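Pngf-ii (Elizabethkingia meningoseptica, PDB 4R4X) probably releases N-linked glycans from glycoproteins and glycopeptides as a peptide:N-glycosidase, hydrolysing the bond between the innermost sugar and its asparagine. Local coordinates at residues K86-T91 with V99-T104; N107-E112 with V139-S144. All blocks are in the same frame, centred on the assembly; numbering follows the deposited sequence.

Contact 1 (K86-T91 with V99-T104); sequences KPTSET and VKKAVT
Two strands of a beta hairpin meet here in antiparallel pairing interrupted by a beta bulge, Lys86 to Thr91 lying against Val99 to Thr104. At one end the pairing is regular: Lys86 and Val103 form a hydrogen-bonded pair, with Lys86 N 2.7 Å from Val103 O and Val103 N returning a bond to Lys86 O, and Pro87 faces Ala102 in the non-hydrogen-bonded pair beside it. By Thr91, which faces Lys100, the register has slipped by two residues. Thr88 lies within the bulge. Its OG1, set between the backbone N and the carbonyl carbon (chi1 80°), lies 2.9 Å from Lys101 O and donates to it from above the carbonyl plane, while the backbone Thr88 N reaches the same oxygen only weakly. Thr88 OG1 also accepts from Glu90 N at 3.0 Å, closing an ST turn; this hydroxyl thus bonds both to its own strand and to the partner strand. Thr88 CG2 rests on Val103 CG2, the two side chains crossing at about a right angle. Past the bulge, Lys101 N donates to Glu90 O at 3.1 Å. The Glu90 and Lys101 side chains run side by side in the same direction and end in a salt bridge, Lys101 NZ meeting Glu90 OE2 at 3.2 Å from above the carboxylate plane. Lys100 NZ reaches back through two waters, one bridging it to both Thr88 O and Glu90 O and the other to Thr88 O. On its far side strand 97-106 pairs with strand 109-116, whose Glu112 also holds Lys101 and whose Trp114 touches the side chains of Glu90, Val99 and Lys101.

Contact 2 (N107-E112 with V139-S144); sequences NSNTIE and VRNGSS
An antiparallel strand pair reaches its end in this contact, where Ile111 and Glu112 lie against Val139 and Arg140 just before the second strand turns back on itself. Glu112 and Val139 make the hydrogen-bonded pair: Glu112 N is 2.8 Å from Val139 O, and Val139 N donates to Glu112 O. Ile111 faces Arg140 in the next, non-hydrogen-bonded pair, and Asn141 N then closes the pairing with a nearly straight bond of 2.8 Å to Thr110 O (175° at the hydrogen). On the Ile111 side of the sheet, Arg140 leaves the backbone extended and bends at chi3 (-70°), which lays its guanidinium alongside the isoleucine. Ile111 CG1 sits over the centre of one guanidinium face, 4.0 Å above its plane, and the Asn109 amide lies at the edge with its own plane turned 80° away. On the opposite side of the sheet, Glu112 and Val139 run in the same direction, Glu112 OE1 lying 3.6 Å from Val139 CG1. A water 2.7 Å from Gly142 N accepts from it and can donate to Glu112 OE1, a possible link from strand to turn. Lys101 takes the other carboxylate oxygen, OE2, in a salt bridge. Within the turn Arg140 O accepts from both Ser143 N and Ser144 N, Arg140 N donates to Ser144 O, and Ser143 OG donates to Asn141 O. The positive phi of Asn141 and Gly142, with Ser143 N bonded to Arg140 O, fits a type I' turn. Two residues, Ser143 and Ser144, face the single Arg140, the signature of a classic beta bulge in a tight hairpin joining strands 134-140 and 144-154.

In the fold
Strands 97-106 and 109-116, consecutive in the chain and adjacent in the sheet, join contact 1 to contact 2; the centres of the two contacts lie 14 Å apart. Between them Thr104 O and Ile111 N probably share a hydrogen bond, and Val103 CG1 packs on Thr110 CG2. Lys101 of contact 1, shared by the carboxylates of Glu90 and Glu112, ties the two together. Contact 1 is partly buried and owes its irregularity to a bulge within the strand pairing; contact 2 lies at the surface, with its bulge at the turn. Both belong to the N-terminal N-glycanase region. Contact 1 adds a threonine hydroxyl and a salt bridge to its backbone bonds, contact 2 aliphatic packing of Ile111 on the Arg140 guanidinium.

Contact 1 (K86-T91 with V99-T104)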
loop_
_atom_site.group_PDB
_atom_site.type_symbol
_atom_site.label_atom_id
_atom_site.label_comp_id
_atom_site.label_asym_id
_atom_site.label_seq_id
_atom_site.Cartn_x
_atom_site.Cartn_y
_atom_site.Cartn_z
ATOM N N LYS A 86 -43.181 4.048 4.610
ATOM C CA LYS A 86 -44.468 3.614 5.143
ATOM C C LYS A 86 -45.080 4.789 5.917
ATOM O O LYS A 86 -44.384 5.426 6.721
ATOM C CB LYS A 86 -44.302 2.424 6.099
ATOM C CG LYS A 86 -43.553 1.210 5.550
ATOM C CD LYS A 86 -44.432 0.303 4.689
ATOM C CE LYS A 86 -44.391 0.665 3.205
ATOM N NZ LYS A 86 -43.048 0.443 2.590
ATOM N N PRO A 87 -46.373 5.081 5.679
ATOM C CA PRO A 87 -47.017 6.167 6.410
ATOM C C PRO A 87 -47.326 5.768 7.855
ATOM O O PRO A 87 -47.407 4.572 8.173
ATOM C CB PRO A 87 -48.308 6.427 5.596
ATOM C CG PRO A 87 -48.613 5.126 4.923
ATOM C CD PRO A 87 -47.293 4.420 4.722
ATOM N N THR A 88 -47.423 6.758 8.733
ATOM C CA THR A 88 -47.973 6.567 10.064
ATOM C C THR A 88 -49.011 7.658 10.318
ATOM O O THR A 88 -49.127 8.621 9.557
ATOM C CB THR A 88 -46.919 6.660 11.199
ATOM O OG1 THR A 88 -46.631 8.037 11.498
ATOM C CG2 THR A 88 -45.640 5.915 10.836
ATOM N N SER A 89 -49.749 7.510 11.405
ATOM C CA SER A 89 -50.720 8.517 11.784
ATOM C C SER A 89 -50.117 9.535 12.773
ATOM O O SER A 89 -50.835 10.379 13.294
ATOM C CB SER A 89 -51.964 7.833 12.363
ATOM O OG SER A 89 -51.634 7.111 13.537
ATOM N N GLU A 90 -48.806 9.488 13.014
ATOM C CA GLU A 90 -48.221 10.383 13.998
ATOM C C GLU A 90 -48.063 11.773 13.405
ATOM O O GLU A 90 -47.611 11.936 12.260
ATOM C CB GLU A 90 -46.891 9.857 14.532
ATOM C CG GLU A 90 -47.087 8.634 15.406
ATOM C CD GLU A 90 -45.802 8.058 15.920
ATOM O OE1 GLU A 90 -44.938 8.826 16.412
ATOM O OE2 GLU A 90 -45.669 6.823 15.845
ATOM N N THR A 91 -48.481 12.759 14.186
ATOM C CA THR A 91 -48.418 14.160 13.804
ATOM C C THR A 91 -47.943 14.962 14.999
ATOM O O THR A 91 -47.953 14.497 16.161
ATOM C CB THR A 91 -49.787 14.725 13.307
ATOM O OG1 THR A 91 -50.734 14.728 14.371
ATOM C CG2 THR A 91 -50.347 13.899 12.167
ATOM N N VAL A 99 -45.961 18.683 11.343
ATOM C CA VAL A 99 -45.160 17.567 10.835
ATOM C C VAL A 99 -45.949 16.260 10.872
ATOM O O VAL A 99 -46.840 16.072 11.723
ATOM C CB VAL A 99 -43.816 17.389 11.594
ATOM C CG1 VAL A 99 -42.893 18.588 11.336
ATOM C CG2 VAL A 99 -44.021 17.202 13.093
ATOM N N LYS A 100 -45.606 15.389 9.925
ATOM C CA LYS A 100 -46.081 14.014 9.837
ATOM C C LYS A 100 -44.859 13.124 9.908
ATOM O O LYS A 100 -43.771 13.501 9.490
ATOM C CB LYS A 100 -46.789 13.760 8.507
ATOM C CG LYS A 100 -48.135 14.445 8.374
ATOM C CD LYS A 100 -48.722 14.365 6.970
ATOM C CE LYS A 100 -49.035 12.945 6.516
ATOM N NZ LYS A 100 -49.904 12.187 7.468
ATOM N N LYS A 101 -45.030 11.946 10.473
ATOM C CA LYS A 101 -43.981 10.984 10.523
ATOM C C LYS A 101 -44.205 9.889 9.513
ATOM O O LYS A 101 -45.328 9.400 9.344
ATOM C CB LYS A 101 -43.899 10.363 11.905
ATOM C CG LYS A 101 -42.625 9.572 12.102
ATOM C CD LYS A 101 -42.637 8.827 13.434
ATOM C CE LYS A 101 -42.983 7.364 13.262
ATOM N NZ LYS A 101 -42.806 6.621 14.530
ATOM N N ALA A 102 -43.116 9.487 8.864
ATOM C CA ALA A 102 -43.095 8.306 8.002
ATOM C C ALA A 102 -41.859 7.518 8.362
ATOM O O ALA A 102 -40.930 8.055 8.995
ATOM C CB ALA A 102 -43.058 8.701 6.550
ATOM N N VAL A 103 -41.849 6.249 7.963
ATOM C CA VAL A 103 -40.777 5.333 8.339
ATOM C C VAL A 103 -40.212 4.654 7.105
ATOM O O VAL A 103 -40.960 4.270 6.201
ATOM C CB VAL A 103 -41.269 4.237 9.301
ATOM C CG1 VAL A 103 -40.098 3.374 9.774
ATOM C CG2 VAL A 103 -41.972 4.839 10.499
ATOM N N THR A 104 -38.885 4.536 7.065
ATOM C CA THR A 104 -38.211 3.769 6.021
ATOM C C THR A 104 -37.159 2.858 6.622
ATOM O O THR A 104 -36.777 3.002 7.794
ATOM C CB THR A 104 -37.584 4.651 4.925
ATOM O OG1 THR A 104 -37.191 3.826 3.820
ATOM C CG2 THR A 104 -36.358 5.456 5.435
HETATM O O HOH W 1 -48.898 11.391 10.020
HETATM O O HOH W 2 -46.967 9.502 7.228
HETATM O O HOH W 3 -49.661 9.531 6.607
#

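Contact 2 (N107-E112 with V139-S144)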
loop_
_atom_site.group_PDB
_atom_site.type_symbol
_atom_site.label_atom_id
_atom_site.label_comp_id
_atom_site.label_asym_id
_atom_site.label_seq_id
_atom_site.Cartn_x
_atom_site.Cartn_y
_atom_site.Cartn_z
ATOM N N ASN A 107 -30.757 -0.914 4.720
ATOM C CA ASN A 107 -29.779 -1.855 5.301
ATOM C C ASN A 107 -30.113 -2.277 6.731
ATOM O O ASN A 107 -29.263 -2.204 7.625
ATOM C CB ASN A 107 -28.368 -1.258 5.264
ATOM C CG ASN A 107 -27.875 -1.026 3.858
ATOM O OD1 ASN A 107 -28.325 -1.679 2.913
ATOM N ND2 ASN A 107 -26.945 -0.090 3.706
ATOM N N SER A 108 -31.362 -2.681 6.941
ATOM C CA SER A 108 -31.853 -3.122 8.254
ATOM C C SER A 108 -31.922 -2.014 9.319
ATOM O O SER A 108 -32.468 -2.241 10.401
ATOM C CB SER A 108 -31.034 -4.317 8.768
ATOM O OG SER A 108 -31.030 -5.367 7.812
ATOM N N ASN A 109 -31.382 -0.829 9.025
ATOM C CA ASN A 109 -31.573 0.322 9.897
ATOM C C ASN A 109 -32.965 0.899 9.663
ATOM O O ASN A 109 -33.417 0.986 8.529
ATOM C CB ASN A 109 -30.513 1.401 9.656
ATOM C CG ASN A 109 -29.155 1.030 10.227
ATOM O OD1 ASN A 109 -29.055 0.440 11.302
ATOM N ND2 ASN A 109 -28.105 1.386 9.516
ATOM N N THR A 110 -33.640 1.247 10.754
ATOM C CA THR A 110 -34.927 1.923 10.720
ATOM C C THR A 110 -34.732 3.414 10.926
ATOM O O THR A 110 -34.070 3.842 11.883
ATOM C CB THR A 110 -35.836 1.401 11.836
ATOM O OG1 THR A 110 -36.031 0.001 11.648
ATOM C CG2 THR A 110 -37.196 2.107 11.813
ATOM N N ILE A 111 -35.295 4.204 10.021
ATOM C CA ILE A 111 -35.187 5.658 10.108
ATOM C C ILE A 111 -36.567 6.292 10.069
ATOM O O ILE A 111 -37.300 6.157 9.080
ATOM C CB ILE A 111 -34.339 6.263 8.969
ATOM C CG1 ILE A 111 -32.948 5.613 8.918
ATOM C CG2 ILE A 111 -34.221 7.770 9.158
ATOM C CD1 ILE A 111 -32.831 4.544 7.854
ATOM N N GLU A 112 -36.913 6.986 11.151
ATOM C CA GLU A 112 -38.157 7.738 11.219
ATOM C C GLU A 112 -37.890 9.171 10.744
ATOM O O GLU A 112 -36.923 9.809 11.170
ATOM C CB GLU A 112 -38.690 7.758 12.642
ATOM C CG GLU A 112 -38.852 6.393 13.290
ATOM C CD GLU A 112 -39.065 6.524 14.790
ATOM O OE1 GLU A 112 -38.077 6.440 15.560
ATOM O OE2 GLU A 112 -40.219 6.758 15.186
ATOM N N VAL A 139 -34.813 10.080 13.049
ATOM C CA VAL A 139 -34.443 9.222 14.159
ATOM C C VAL A 139 -34.017 7.889 13.587
ATOM O O VAL A 139 -34.793 7.216 12.888
ATOM C CB VAL A 139 -35.600 8.989 15.149
ATOM C CG1 VAL A 139 -35.093 8.228 16.377
ATOM C CG2 VAL A 139 -36.230 10.304 15.547
ATOM N N ARG A 140 -32.769 7.528 13.870
ATOM C CA ARG A 140 -32.156 6.336 13.314
ATOM C C ARG A 140 -32.041 5.314 14.442
ATOM O O ARG A 140 -31.361 5.565 15.444
ATOM C CB ARG A 140 -30.785 6.669 12.726
ATOM C CG ARG A 140 -29.971 5.461 12.265
ATOM C CD ARG A 140 -28.650 5.869 11.616
ATOM N NE ARG A 140 -28.883 6.518 10.322
ATOM C CZ ARG A 140 -28.861 5.910 9.129
ATOM N NH1 ARG A 140 -28.588 4.606 9.016
ATOM N NH2 ARG A 140 -29.111 6.618 8.027
ATOM N N ASN A 141 -32.725 4.179 14.270
ATOM C CA ASN A 141 -32.732 3.097 15.253
ATOM C C ASN A 141 -33.089 3.564 16.649
ATOM O O ASN A 141 -32.478 3.142 17.625
ATOM C CB ASN A 141 -31.377 2.367 15.242
ATOM C CG ASN A 141 -31.063 1.752 13.890
ATOM O OD1 ASN A 141 -29.948 1.862 13.379
ATOM N ND2 ASN A 141 -32.056 1.115 13.296
ATOM N N GLY A 142 -34.053 4.470 16.730
ATOM C CA GLY A 142 -34.520 5.009 17.995
ATOM C C GLY A 142 -33.501 5.761 18.840
ATOM O O GLY A 142 -33.867 6.279 19.887
ATOM N N SER A 143 -32.246 5.858 18.388
ATOM C CA SER A 143 -31.156 6.380 19.221
ATOM C C SER A 143 -30.497 7.646 18.685
ATOM O O SER A 143 -30.249 8.582 19.442
ATOM C CB SER A 143 -30.079 5.309 19.387
ATOM O OG SER A 143 -30.660 4.084 19.774
ATOM N N SER A 144 -30.176 7.649 17.394
ATOM C CA SER A 144 -29.477 8.767 16.774
ATOM C C SER A 144 -30.478 9.716 16.121
ATOM O O SER A 144 -31.193 9.343 15.180
ATOM C CB SER A 144 -28.489 8.255 15.747
ATOM O OG SER A 144 -27.561 7.377 16.365
HETATM O O HOH W 4 -35.580 5.108 14.611
#